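Local coordinates for flagellar motor switch protein FliG (Aquifex aeolicus, PDB 3HJL) that probably forms part of the rotor-mounted switch complex at the base of the flagellar basal body, which takes part in setting the direction of flagellar rotation, at residues A[13-18]-A[40-45]; A[19-24]-A[83-88]; A[238-243]-A[272-277]; A[264-269]-A[306-311]. One frame throughout, in Å; residues are numbered along the deposited sequence.

Contact 1 of 4, residues A[13-18]-A[40-45]; sequences QKAAVL and QKLFAL
Leu42 of helix 36-47 lies against Ala15 and Ala16 of helix 7-21, a near-perpendicular helix-helix crossing in the all-helical N-terminal domain of FliG. The N-to-C directions of the two short segments differ by 97° and their axes approach to 8.4 Å. The small Ala16 is consistent with this closeness: its CA lies 4.8 Å from Leu42 CA.

Followed outward, the Leu42 side chain first meets Leu19, one turn further along helix 7-21, through CB. CG swings to the side of its own backbone N, opposite the carbonyl carbon (chi1 -73°), which carries CD2 over the backbone of helix 7-21 at Ala16. CD2 lies 3.6 Å from Ala16 N and 3.9 Å from Ala15 CB, while the other branch, CD1, turns to Leu19 as well, 3.8 Å from Leu19 CD2. Ala16 CB in turn points into the other helix, where it meets Leu42 O at 3.4 Å and Leu45 CB at 3.8 Å. Leu45 is shared with Leu9 and Ala12 of helix 7-21.

No direct hydrogen bond joins the segments. The polar link is a water that accepts from Gln13 NE2 and donates to Leu45 O, the latter bond 2.7 Å long.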
loop_
_atom_site.group_PDB
_atom_site.type_symbol
_atom_site.label_atom_id
_atom_site.label_comp_id
_atom_site.label_asym_id
_atom_site.label_seq_id
_atom_site.Cartn_x
_atom_site.Cartn_y
_atom_site.Cartn_z
ATOM N N GLN A 13 42.580 18.775 -11.249
ATOM C CA GLN A 13 41.578 17.704 -11.114
ATOM C C GLN A 13 40.714 17.546 -12.374
ATOM O O GLN A 13 40.387 16.424 -12.759
ATOM C CB GLN A 13 40.700 17.925 -9.872
ATOM C CG GLN A 13 41.385 17.517 -8.557
ATOM C CD GLN A 13 40.664 18.017 -7.294
ATOM O OE1 GLN A 13 39.948 19.022 -7.314
ATOM N NE2 GLN A 13 40.892 17.327 -6.180
ATOM N N LYS A 14 40.347 18.664 -12.999
ATOM C CA LYS A 14 39.656 18.639 -14.296
ATOM C C LYS A 14 40.521 17.958 -15.352
ATOM O O LYS A 14 40.041 17.098 -16.071
ATOM C CB LYS A 14 39.300 20.048 -14.782
ATOM C CG LYS A 14 38.047 20.632 -14.181
ATOM C CD LYS A 14 37.717 21.969 -14.839
ATOM C CE LYS A 14 36.329 22.452 -14.453
ATOM N NZ LYS A 14 35.935 23.662 -15.222
ATOM N N ALA A 15 41.780 18.391 -15.466
ATOM C CA ALA A 15 42.750 17.760 -16.373
ATOM C C ALA A 15 42.822 16.237 -16.159
ATOM O O ALA A 15 42.831 15.472 -17.127
ATOM C CB ALA A 15 44.119 18.375 -16.185
ATOM N N ALA A 16 42.865 15.821 -14.891
ATOM C CA ALA A 16 42.885 14.399 -14.518
ATOM C C ALA A 16 41.644 13.655 -15.014
ATOM O O ALA A 16 41.750 12.562 -15.573
ATOM C CB ALA A 16 43.007 14.251 -13.000
ATOM N N VAL A 17 40.476 14.259 -14.811
ATOM C CA VAL A 17 39.213 13.661 -15.234
ATOM C C VAL A 17 39.099 13.630 -16.759
ATOM O O VAL A 17 38.668 12.625 -17.317
ATOM C CB VAL A 17 37.992 14.382 -14.610
ATOM C CG1 VAL A 17 36.693 13.781 -15.134
ATOM C CG2 VAL A 17 38.032 14.282 -13.069
ATOM N N LEU A 18 39.499 14.721 -17.421
ATOM C CA LEU A 18 39.533 14.782 -18.888
ATOM C C LEU A 18 40.407 13.684 -19.482
ATOM O O LEU A 18 39.982 12.983 -20.410
ATOM C CB LEU A 18 40.039 16.145 -19.383
ATOM C CG LEU A 18 39.084 17.340 -19.394
ATOM C CD1 LEU A 18 39.842 18.621 -19.807
ATOM C CD2 LEU A 18 37.906 17.093 -20.347
ATOM N N GLN A 40 51.552 10.218 -14.003
ATOM C CA GLN A 40 51.335 9.723 -12.632
ATOM C C GLN A 40 50.762 10.787 -11.687
ATOM O O GLN A 40 50.011 10.449 -10.777
ATOM C CB GLN A 40 52.624 9.125 -12.038
ATOM C CG GLN A 40 53.090 7.807 -12.693
ATOM C CD GLN A 40 52.045 6.690 -12.664
ATOM O OE1 GLN A 40 51.838 6.004 -13.668
ATOM N NE2 GLN A 40 51.364 6.530 -11.528
ATOM N N LYS A 41 51.146 12.051 -11.868
ATOM C CA LYS A 41 50.530 13.133 -11.103
ATOM C C LYS A 41 49.040 13.206 -11.446
ATOM O O LYS A 41 48.203 13.319 -10.552
ATOM C CB LYS A 41 51.206 14.491 -11.362
ATOM C CG LYS A 41 52.531 14.694 -10.632
ATOM C CD LYS A 41 52.958 16.169 -10.578
ATOM C CE LYS A 41 53.379 16.719 -11.929
ATOM N NZ LYS A 41 54.647 16.127 -12.427
ATOM N N LEU A 42 48.710 13.093 -12.734
ATOM C CA LEU A 42 47.309 13.083 -13.158
ATOM C C LEU A 42 46.534 11.873 -12.627
ATOM O O LEU A 42 45.390 12.028 -12.208
ATOM C CB LEU A 42 47.183 13.205 -14.677
ATOM C CG LEU A 42 47.508 14.611 -15.213
ATOM C CD1 LEU A 42 47.709 14.613 -16.728
ATOM C CD2 LEU A 42 46.429 15.619 -14.807
ATOM N N PHE A 43 47.166 10.697 -12.572
ATOM C CA PHE A 43 46.491 9.501 -12.024
ATOM C C PHE A 43 46.252 9.634 -10.517
ATOM O O PHE A 43 45.166 9.296 -10.033
ATOM C CB PHE A 43 47.269 8.198 -12.311
ATOM C CG PHE A 43 47.420 7.864 -13.787
ATOM C CD1 PHE A 43 46.340 7.948 -14.669
ATOM C CD2 PHE A 43 48.627 7.358 -14.269
ATOM C CE1 PHE A 43 46.489 7.615 -16.015
ATOM C CE2 PHE A 43 48.782 7.030 -15.613
ATOM C CZ PHE A 43 47.713 7.156 -16.485
ATOM N N ALA A 44 47.249 10.150 -9.787
ATOM C CA ALA A 44 47.108 10.363 -8.341
ATOM C C ALA A 44 46.019 11.400 -8.036
ATOM O O ALA A 44 45.268 11.250 -7.073
ATOM C CB ALA A 44 48.437 10.759 -7.716
ATOM N N LEU A 45 45.917 12.428 -8.881
ATOM C CA LEU A 45 44.835 13.420 -8.768
ATOM C C LEU A 45 43.440 12.783 -8.913
ATOM O O LEU A 45 42.540 13.092 -8.138
ATOM C CB LEU A 45 45.009 14.549 -9.803
ATOM C CG LEU A 45 46.118 15.559 -9.506
ATOM C CD1 LEU A 45 46.495 16.319 -10.750
ATOM C CD2 LEU A 45 45.721 16.505 -8.396
HETATM O O HOH W 1 42.531 15.078 -6.270
#

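Contact 2 of 4, residues A[19-24]-A[83-88]; sequences LLSLPE and ENIKKV
Ser21 and Asn84 meet through first torsions of the same kind: each sets its outer group on the side of its own backbone N, chi1 -57° in Ser21 and -68° in Asn84, which turns Ser21 OG onto Ile85 CG1 and Asn84 ND2 onto Ser21 O. The contact packs the C-terminal end of helix 7-21 against helix 78-88 within the helical N-terminal domain of FliG. The CA atoms of Ser21 and Asn84 are 4.9 Å apart, consistent with the small Ser21 permitting a close approach.

Ser21 is buried and meets Ile85 with both side-chain atoms, CB standing 3.6 Å from Ile85 CG1. Its OG is hydrogen-bonded with Val17 O of its own helix; it also lies against Ile85 CG1 at 3.2 Å and makes no hydrogen bond across the pair. Nearer the surface, Leu20 and Val88 cross obliquely: Leu20 CB lies 3.8 Å from Val88 CG2, and Leu20 CD1 reaches Val88 CG1 at 4.0 Å. Beyond the segments, Ile85 continues onto Ala61 and Leu64 of helix 54-70, and Val88 onto Leu49.

Asn84 supplies the polar link at the C-terminal end of helix 7-21. Its CB packs on Ser21 CA, and its amide ND2 gives a weak but fairly straight hydrogen bond to Ser21 O, 3.4 Å long with an N-H...O angle of 164°.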
loop_
_atom_site.group_PDB
_atom_site.type_symbol
_atom_site.label_atom_id
_atom_site.label_comp_id
_atom_site.label_asym_id
_atom_site.label_seq_id
_atom_site.Cartn_x
_atom_site.Cartn_y
_atom_site.Cartn_z
ATOM N N LEU A 19 41.617 13.529 -18.940
ATOM C CA LEU A 19 42.555 12.487 -19.395
ATOM C C LEU A 19 41.882 11.104 -19.455
ATOM O O LEU A 19 42.015 10.378 -20.442
ATOM C CB LEU A 19 43.788 12.431 -18.472
ATOM C CG LEU A 19 44.910 11.432 -18.809
ATOM C CD1 LEU A 19 45.604 11.810 -20.120
ATOM C CD2 LEU A 19 45.912 11.351 -17.672
ATOM N N LEU A 20 41.131 10.783 -18.411
ATOM C CA LEU A 20 40.458 9.491 -18.296
ATOM C C LEU A 20 39.101 9.387 -19.036
ATOM O O LEU A 20 38.699 8.287 -19.397
ATOM C CB LEU A 20 40.265 9.170 -16.813
ATOM C CG LEU A 20 41.564 9.088 -16.003
ATOM C CD1 LEU A 20 41.272 9.200 -14.524
ATOM C CD2 LEU A 20 42.310 7.801 -16.331
ATOM N N SER A 21 38.433 10.526 -19.270
ATOM C CA SER A 21 37.070 10.585 -19.843
ATOM C C SER A 21 36.992 10.857 -21.351
ATOM O O SER A 21 36.055 10.406 -22.002
ATOM C CB SER A 21 36.256 11.656 -19.119
ATOM O OG SER A 21 36.201 11.397 -17.721
ATOM N N LEU A 22 37.939 11.634 -21.881
ATOM C CA LEU A 22 37.984 11.988 -23.309
ATOM C C LEU A 22 38.127 10.751 -24.199
ATOM O O LEU A 22 38.616 9.723 -23.741
ATOM C CB LEU A 22 39.167 12.936 -23.611
ATOM C CG LEU A 22 39.078 14.416 -23.202
ATOM C CD1 LEU A 22 40.448 15.051 -23.266
ATOM C CD2 LEU A 22 38.107 15.176 -24.090
ATOM N N PRO A 23 37.728 10.860 -25.485
ATOM C CA PRO A 23 37.931 9.742 -26.416
ATOM C C PRO A 23 39.407 9.384 -26.566
ATOM O O PRO A 23 40.268 10.258 -26.418
ATOM C CB PRO A 23 37.375 10.276 -27.745
ATOM C CG PRO A 23 36.487 11.392 -27.381
ATOM C CD PRO A 23 37.044 11.995 -26.137
ATOM N N GLU A 24 39.692 8.116 -26.856
ATOM C CA GLU A 24 41.078 7.646 -26.972
ATOM C C GLU A 24 41.863 8.292 -28.118
ATOM O O GLU A 24 43.080 8.407 -28.022
ATOM C CB GLU A 24 41.147 6.119 -27.068
ATOM C CG GLU A 24 40.601 5.392 -25.832
ATOM C CD GLU A 24 41.204 4.007 -25.651
ATOM O OE1 GLU A 24 40.539 3.006 -26.011
ATOM O OE2 GLU A 24 42.360 3.926 -25.182
ATOM N N GLU A 83 29.315 9.316 -18.884
ATOM C CA GLU A 83 29.416 8.059 -18.129
ATOM C C GLU A 83 30.841 7.814 -17.649
ATOM O O GLU A 83 31.039 7.345 -16.532
ATOM C CB GLU A 83 28.928 6.855 -18.974
ATOM C CG GLU A 83 28.803 5.518 -18.197
ATOM C CD GLU A 83 28.487 4.310 -19.098
ATOM O OE1 GLU A 83 28.642 3.160 -18.627
ATOM O OE2 GLU A 83 28.087 4.502 -20.270
ATOM N N ASN A 84 31.828 8.111 -18.500
ATOM C CA ASN A 84 33.243 7.962 -18.119
ATOM C C ASN A 84 33.636 8.863 -16.946
ATOM O O ASN A 84 34.379 8.429 -16.070
ATOM C CB ASN A 84 34.174 8.216 -19.313
ATOM C CG ASN A 84 34.066 7.139 -20.387
ATOM O OD1 ASN A 84 33.358 6.145 -20.231
ATOM N ND2 ASN A 84 34.729 7.365 -21.503
ATOM N N ILE A 85 33.132 10.101 -16.932
ATOM C CA ILE A 85 33.326 11.013 -15.788
ATOM C C ILE A 85 32.646 10.455 -14.524
ATOM O O ILE A 85 33.187 10.588 -13.428
ATOM C CB ILE A 85 32.793 12.455 -16.068
ATOM C CG1 ILE A 85 33.588 13.127 -17.188
ATOM C CG2 ILE A 85 32.895 13.338 -14.804
ATOM C CD1 ILE A 85 33.005 14.416 -17.613
ATOM N N LYS A 86 31.487 9.802 -14.687
ATOM C CA LYS A 86 30.795 9.154 -13.555
ATOM C C LYS A 86 31.542 7.946 -12.969
ATOM O O LYS A 86 31.302 7.588 -11.812
ATOM C CB LYS A 86 29.352 8.762 -13.916
ATOM C CG LYS A 86 28.399 9.949 -13.978
ATOM C CD LYS A 86 26.964 9.517 -14.177
ATOM C CE LYS A 86 26.005 10.667 -13.905
ATOM N NZ LYS A 86 24.581 10.309 -14.192
ATOM N N LYS A 87 32.430 7.321 -13.752
ATOM C CA LYS A 87 33.282 6.228 -13.242
ATOM C C LYS A 87 34.492 6.769 -12.471
ATOM O O LYS A 87 34.929 6.173 -11.486
ATOM C CB LYS A 87 33.782 5.314 -14.377
ATOM C CG LYS A 87 32.717 4.757 -15.347
ATOM C CD LYS A 87 31.396 4.333 -14.681
ATOM C CE LYS A 87 31.572 3.173 -13.694
ATOM N NZ LYS A 87 30.257 2.676 -13.179
ATOM N N VAL A 88 35.023 7.899 -12.928
ATOM C CA VAL A 88 36.198 8.516 -12.331
ATOM C C VAL A 88 35.880 9.117 -10.959
ATOM O O VAL A 88 36.537 8.795 -9.971
ATOM C CB VAL A 88 36.759 9.641 -13.255
ATOM C CG1 VAL A 88 37.953 10.336 -12.608
ATOM C CG2 VAL A 88 37.136 9.074 -14.618
#

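Contact 3 of 4, residues A[238-243]-A[272-277]; sequences FTFEDI and EDIKQK
The loop between helix 227-237 and helix 248-255 of the FliG C-terminal domain enters a 3-10 segment at 241-243, and here it meets the N-terminal part of helix 272-279. Ile274 is the side chain that fills the joint. Its CG2 methyl, anti to the backbone N, stands 4.0 Å from Phe240 CE2, approaching the ring obliquely, and 4.1 Å from Ile243 CG2, where the two isoleucines cross at about a right angle. The CD1 tip goes another way, lying 3.9 Å from both Phe240 O and Glu241 OE2.

Phe240 and Ile243 are already packed together on their own side: Ile243 CD1 sits 3.5 Å above one face of the Phe240 ring, offset toward its rim. The loop is further fixed by a nearly straight hydrogen bond from Thr239 N to Asp242 OD2, 2.8 Å with an N-H...O angle of 174°. With an alanine at Ile274, Phe240 CE2 and Ile243 CG2 would probably lose the methyl they share, and a gap would be likely to open beside Phe240 O where CD1 now lies.

Lys277 closes the other end of the contact, its aliphatic CE 3.2 Å from Ile243 O. Between 238-243 and 272-277 there is no hydrogen bond, and the side-chain packing centres on Ile274. Polar ties to the helix come instead from the next residues of the same loop: Arg244, which lies against Ile274, forms a salt bridge with Asp273, and Leu246 O takes a weak hydrogen bond from Lys277 NZ. This implies that packing and polar ties join loop and helix through successive parts of the loop.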
loop_
_atom_site.group_PDB
_atom_site.type_symbol
_atom_site.label_atom_id
_atom_site.label_comp_id
_atom_site.label_asym_id
_atom_site.label_seq_id
_atom_site.Cartn_x
_atom_site.Cartn_y
_atom_site.Cartn_z
ATOM N N PHE A 238 -27.090 -0.691 19.218
ATOM C CA PHE A 238 -28.541 -0.562 19.047
ATOM C C PHE A 238 -28.873 -0.375 17.569
ATOM O O PHE A 238 -28.517 0.671 16.947
ATOM C CB PHE A 238 -29.157 0.573 19.874
ATOM C CG PHE A 238 -30.663 0.469 19.989
ATOM C CD1 PHE A 238 -31.240 -0.223 21.049
ATOM C CD2 PHE A 238 -31.488 0.958 18.985
ATOM C CE1 PHE A 238 -32.611 -0.382 21.132
ATOM C CE2 PHE A 238 -32.861 0.807 19.058
ATOM C CZ PHE A 238 -33.426 0.134 20.137
ATOM N N THR A 239 -29.572 -1.386 17.029
ATOM C CA THR A 239 -29.972 -1.431 15.626
ATOM C C THR A 239 -31.483 -1.231 15.553
ATOM O O THR A 239 -32.172 -1.258 16.581
ATOM C CB THR A 239 -29.550 -2.792 14.967
ATOM O OG1 THR A 239 -29.724 -2.722 13.547
ATOM C CG2 THR A 239 -30.361 -3.967 15.515
ATOM N N PHE A 240 -31.990 -0.982 14.349
ATOM C CA PHE A 240 -33.425 -0.786 14.141
ATOM C C PHE A 240 -34.234 -2.042 14.520
ATOM O O PHE A 240 -35.352 -1.941 15.021
ATOM C CB PHE A 240 -33.706 -0.388 12.689
ATOM C CG PHE A 240 -35.103 0.136 12.464
ATOM C CD1 PHE A 240 -35.414 1.456 12.748
ATOM C CD2 PHE A 240 -36.100 -0.688 11.959
ATOM C CE1 PHE A 240 -36.696 1.945 12.544
ATOM C CE2 PHE A 240 -37.381 -0.202 11.745
ATOM C CZ PHE A 240 -37.677 1.111 12.044
ATOM N N GLU A 241 -33.642 -3.214 14.323
ATOM C CA GLU A 241 -34.271 -4.477 14.688
ATOM C C GLU A 241 -34.484 -4.596 16.212
ATOM O O GLU A 241 -35.453 -5.220 16.648
ATOM C CB GLU A 241 -33.432 -5.654 14.176
ATOM C CG GLU A 241 -33.284 -5.736 12.633
ATOM C CD GLU A 241 -34.552 -6.191 11.914
ATOM O OE1 GLU A 241 -34.767 -7.418 11.794
ATOM O OE2 GLU A 241 -35.288 -5.321 11.396
ATOM N N ASP A 242 -33.636 -3.928 17.011
ATOM C CA ASP A 242 -33.744 -3.960 18.490
ATOM C C ASP A 242 -34.957 -3.197 19.047
ATOM O O ASP A 242 -35.193 -3.208 20.253
ATOM C CB ASP A 242 -32.466 -3.422 19.163
ATOM C CG ASP A 242 -31.232 -4.238 18.825
ATOM O OD1 ASP A 242 -31.318 -5.495 18.818
ATOM O OD2 ASP A 242 -30.157 -3.619 18.624
ATOM N N ILE A 243 -35.708 -2.519 18.183
ATOM C CA ILE A 243 -36.983 -1.909 18.578
ATOM C C ILE A 243 -37.958 -2.966 19.178
ATOM O O ILE A 243 -38.774 -2.640 20.045
ATOM C CB ILE A 243 -37.623 -1.134 17.386
ATOM C CG1 ILE A 243 -36.795 0.127 17.081
ATOM C CG2 ILE A 243 -39.057 -0.731 17.706
ATOM C CD1 ILE A 243 -37.261 0.922 15.850
ATOM N N GLU A 272 -42.906 -6.791 9.730
ATOM C CA GLU A 272 -44.310 -6.555 10.071
ATOM C C GLU A 272 -44.555 -6.392 11.573
ATOM O O GLU A 272 -45.396 -5.581 11.981
ATOM C CB GLU A 272 -45.199 -7.684 9.511
ATOM C CG GLU A 272 -46.708 -7.400 9.542
ATOM C CD GLU A 272 -47.096 -6.136 8.777
ATOM O OE1 GLU A 272 -47.953 -5.375 9.282
ATOM O OE2 GLU A 272 -46.514 -5.883 7.696
ATOM N N ASP A 273 -43.829 -7.158 12.386
ATOM C CA ASP A 273 -43.978 -7.081 13.845
ATOM C C ASP A 273 -43.487 -5.747 14.440
ATOM O O ASP A 273 -44.022 -5.289 15.449
ATOM C CB ASP A 273 -43.314 -8.276 14.537
ATOM C CG ASP A 273 -41.808 -8.291 14.381
ATOM O OD1 ASP A 273 -41.316 -8.367 13.236
ATOM O OD2 ASP A 273 -41.125 -8.291 15.420
ATOM N N ILE A 274 -42.492 -5.127 13.805
ATOM C CA ILE A 274 -42.001 -3.805 14.218
ATOM C C ILE A 274 -42.974 -2.710 13.739
ATOM O O ILE A 274 -43.173 -1.709 14.434
ATOM C CB ILE A 274 -40.537 -3.548 13.720
ATOM C CG1 ILE A 274 -39.569 -4.550 14.373
ATOM C CG2 ILE A 274 -40.084 -2.126 14.036
ATOM C CD1 ILE A 274 -38.136 -4.453 13.861
ATOM N N LYS A 275 -43.579 -2.903 12.563
ATOM C CA LYS A 275 -44.652 -2.015 12.105
ATOM C C LYS A 275 -45.776 -2.009 13.137
ATOM O O LYS A 275 -46.171 -0.947 13.623
ATOM C CB LYS A 275 -45.236 -2.455 10.756
ATOM C CG LYS A 275 -44.408 -2.152 9.535
ATOM C CD LYS A 275 -45.138 -2.665 8.289
ATOM C CE LYS A 275 -44.490 -2.189 7.001
ATOM N NZ LYS A 275 -45.206 -2.657 5.776
ATOM N N GLN A 276 -46.272 -3.200 13.473
ATOM C CA GLN A 276 -47.361 -3.346 14.454
ATOM C C GLN A 276 -46.988 -2.856 15.853
ATOM O O GLN A 276 -47.861 -2.437 16.613
ATOM C CB GLN A 276 -47.860 -4.802 14.531
ATOM C CG GLN A 276 -48.529 -5.332 13.257
ATOM C CD GLN A 276 -49.726 -4.499 12.804
ATOM O OE1 GLN A 276 -50.415 -3.866 13.615
ATOM N NE2 GLN A 276 -49.975 -4.496 11.495
ATOM N N LYS A 277 -45.702 -2.904 16.186
ATOM C CA LYS A 277 -45.216 -2.399 17.468
ATOM C C LYS A 277 -45.468 -0.894 17.615
ATOM O O LYS A 277 -45.861 -0.430 18.687
ATOM C CB LYS A 277 -43.727 -2.708 17.619
ATOM C CG LYS A 277 -43.191 -2.457 18.994
ATOM C CD LYS A 277 -42.119 -3.463 19.389
ATOM C CE LYS A 277 -41.769 -3.352 20.861
ATOM N NZ LYS A 277 -42.918 -3.659 21.766
#

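Contact 4 of 4, residues A[264-269]-A[306-311]; sequences MIALLG and EKAQRQ
Ala266 and Ala308 meet methyl to methyl, CB to CB 3.8 Å, in the tight half of this contact. Ala308 CB also comes to 3.6 Å from Ala266 N, so the methyl rests directly on the backbone of helix 260-268, and the CG2 branch of Ile265 covers it from the side. Ala266 CB answers by pressing against the backbone of helix 302-320, 3.7 Å from Gln309 N. With no larger side chain interposed, the short segment axes approach to 7.5 Å and the CA atoms of Ala266 and Gln309 to 4.6 Å.

This is an alanine-lined crossing of two helices in the helical C-terminal domain of FliG, their N-to-C directions 114° apart. Behind it, Met264 and Leu267 face helix 284-296 through Phe290, while Ala266 also touches Val312.

Toward the exposed Gly269 the packing gives way to polar contact. Gln309 starts with CG beside its backbone N (chi1 -80°) and runs extended from there, carrying its amide past Ala266 to the end of helix 260-268. Gln309 NE2 donates to Ala266 O at 3.0 Å, an almost straight bond (168°) lying in the carbonyl plane and close to the plane of the amide itself. Replacing Gln309 by a leucine is likely to leave the carbonyls of Ala266 and Gly269 without a shared donor and to free the chain around Gly269 to shift. The second of these bonds, from Gln309 NE2 to Gly269 O, is weak and more bent, 3.2 Å long.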
loop_
_atom_site.group_PDB
_atom_site.type_symbol
_atom_site.label_atom_id
_atom_site.label_comp_id
_atom_site.label_asym_id
_atom_site.label_seq_id
_atom_site.Cartn_x
_atom_site.Cartn_y
_atom_site.Cartn_z
ATOM N N MET A 264 -42.808 6.805 8.975
ATOM C CA MET A 264 -43.468 6.128 7.853
ATOM C C MET A 264 -42.461 5.516 6.895
ATOM O O MET A 264 -42.569 4.339 6.546
ATOM C CB MET A 264 -44.347 7.104 7.059
ATOM C CG MET A 264 -45.738 7.299 7.632
ATOM S SD MET A 264 -46.839 8.365 6.686
ATOM C CE MET A 264 -46.295 8.090 5.017
ATOM N N ILE A 265 -41.502 6.340 6.466
ATOM C CA ILE A 265 -40.454 5.938 5.522
ATOM C C ILE A 265 -39.589 4.813 6.094
ATOM O O ILE A 265 -39.307 3.833 5.399
ATOM C CB ILE A 265 -39.552 7.147 5.134
ATOM C CG1 ILE A 265 -40.337 8.167 4.290
ATOM C CG2 ILE A 265 -38.321 6.679 4.341
ATOM C CD1 ILE A 265 -40.569 7.723 2.849
ATOM N N ALA A 266 -39.185 4.965 7.359
ATOM C CA ALA A 266 -38.424 3.940 8.092
ATOM C C ALA A 266 -39.139 2.601 8.137
ATOM O O ALA A 266 -38.498 1.547 8.033
ATOM C CB ALA A 266 -38.145 4.404 9.514
ATOM N N LEU A 267 -40.456 2.646 8.329
ATOM C CA LEU A 267 -41.263 1.435 8.433
ATOM C C LEU A 267 -41.550 0.734 7.102
ATOM O O LEU A 267 -41.970 -0.410 7.111
ATOM C CB LEU A 267 -42.555 1.701 9.211
ATOM C CG LEU A 267 -42.399 1.980 10.719
ATOM C CD1 LEU A 267 -43.732 2.270 11.323
ATOM C CD2 LEU A 267 -41.746 0.823 11.464
ATOM N N LEU A 268 -41.300 1.397 5.970
ATOM C CA LEU A 268 -41.462 0.757 4.648
ATOM C C LEU A 268 -40.548 -0.454 4.494
ATOM O O LEU A 268 -40.968 -1.485 3.969
ATOM C CB LEU A 268 -41.177 1.739 3.501
ATOM C CG LEU A 268 -42.179 2.849 3.214
ATOM C CD1 LEU A 268 -41.634 3.747 2.109
ATOM C CD2 LEU A 268 -43.530 2.266 2.810
ATOM N N GLY A 269 -39.304 -0.320 4.958
ATOM C CA GLY A 269 -38.333 -1.424 4.945
ATOM C C GLY A 269 -38.202 -2.148 6.281
ATOM O O GLY A 269 -37.149 -2.738 6.556
ATOM N N GLU A 306 -33.277 3.505 4.713
ATOM C CA GLU A 306 -32.124 3.350 5.604
ATOM C C GLU A 306 -31.849 4.610 6.440
ATOM O O GLU A 306 -31.644 4.511 7.653
ATOM C CB GLU A 306 -30.879 2.978 4.791
ATOM C CG GLU A 306 -30.905 1.539 4.269
ATOM C CD GLU A 306 -29.816 1.219 3.235
ATOM O OE1 GLU A 306 -29.680 0.017 2.910
ATOM O OE2 GLU A 306 -29.109 2.138 2.743
ATOM N N LYS A 307 -31.860 5.780 5.790
ATOM C CA LYS A 307 -31.640 7.076 6.467
ATOM C C LYS A 307 -32.679 7.354 7.565
ATOM O O LYS A 307 -32.334 7.806 8.653
ATOM C CB LYS A 307 -31.644 8.225 5.447
ATOM C CG LYS A 307 -31.371 9.625 6.043
ATOM C CD LYS A 307 -31.421 10.723 4.980
ATOM C CE LYS A 307 -31.421 12.117 5.619
ATOM N NZ LYS A 307 -31.615 13.218 4.628
ATOM N N ALA A 308 -33.951 7.135 7.249
ATOM C CA ALA A 308 -35.030 7.315 8.215
ATOM C C ALA A 308 -34.910 6.308 9.374
ATOM O O ALA A 308 -35.162 6.660 10.526
ATOM C CB ALA A 308 -36.378 7.188 7.528
ATOM N N GLN A 309 -34.518 5.069 9.066
ATOM C CA GLN A 309 -34.282 4.057 10.107
ATOM C C GLN A 309 -33.185 4.448 11.106
ATOM O O GLN A 309 -33.391 4.325 12.318
ATOM C CB GLN A 309 -33.983 2.681 9.498
ATOM C CG GLN A 309 -35.244 1.946 9.056
ATOM C CD GLN A 309 -34.992 0.538 8.591
ATOM O OE1 GLN A 309 -33.872 0.042 8.650
ATOM N NE2 GLN A 309 -36.045 -0.127 8.144
ATOM N N ARG A 310 -32.049 4.951 10.607
ATOM C CA ARG A 310 -30.977 5.429 11.500
ATOM C C ARG A 310 -31.375 6.687 12.276
ATOM O O ARG A 310 -30.884 6.899 13.381
ATOM C CB ARG A 310 -29.639 5.636 10.765
ATOM C CG ARG A 310 -29.587 6.765 9.743
ATOM C CD ARG A 310 -28.178 6.919 9.156
ATOM N NE ARG A 310 -27.804 5.776 8.303
ATOM C CZ ARG A 310 -27.821 5.737 6.960
ATOM N NH1 ARG A 310 -28.161 6.797 6.216
ATOM N NH2 ARG A 310 -27.460 4.611 6.340
ATOM N N GLN A 311 -32.251 7.514 11.693
ATOM C CA GLN A 311 -32.779 8.705 12.379
ATOM C C GLN A 311 -33.643 8.319 13.583
ATOM O O GLN A 311 -33.543 8.929 14.646
ATOM C CB GLN A 311 -33.566 9.607 11.415
ATOM C CG GLN A 311 -32.681 10.512 10.552
ATOM C CD GLN A 311 -33.465 11.365 9.555
ATOM O OE1 GLN A 311 -34.666 11.168 9.344
ATOM N NE2 GLN A 311 -32.779 12.316 8.934
#

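Contacts 1 and 2 share helix 7-21 and touch one another: Leu19 packs on Leu42, and Val17 on Ile85 and Val88. Contacts 3 and 4 form a second pair, in the C-terminal domain, where the Phe240 ring reaches Gln309, Ala266 and Leu267. The centres of contacts 1 and 3 lie about 89 Å apart. Contact 3, the buried one, has no hydrogen bond between its segments and packs mainly through isoleucine and phenylalanine carbons, with backbone and carboxylate oxygens at its edge. Contact 1 is a surface contact bridged by water. Partly buried contacts 2 and 4 add a side-chain amide donating to backbone carbonyl, weakly in 2, firmly to one carbonyl in 4. Small residues sit where backbones approach in 1, 2 and 4.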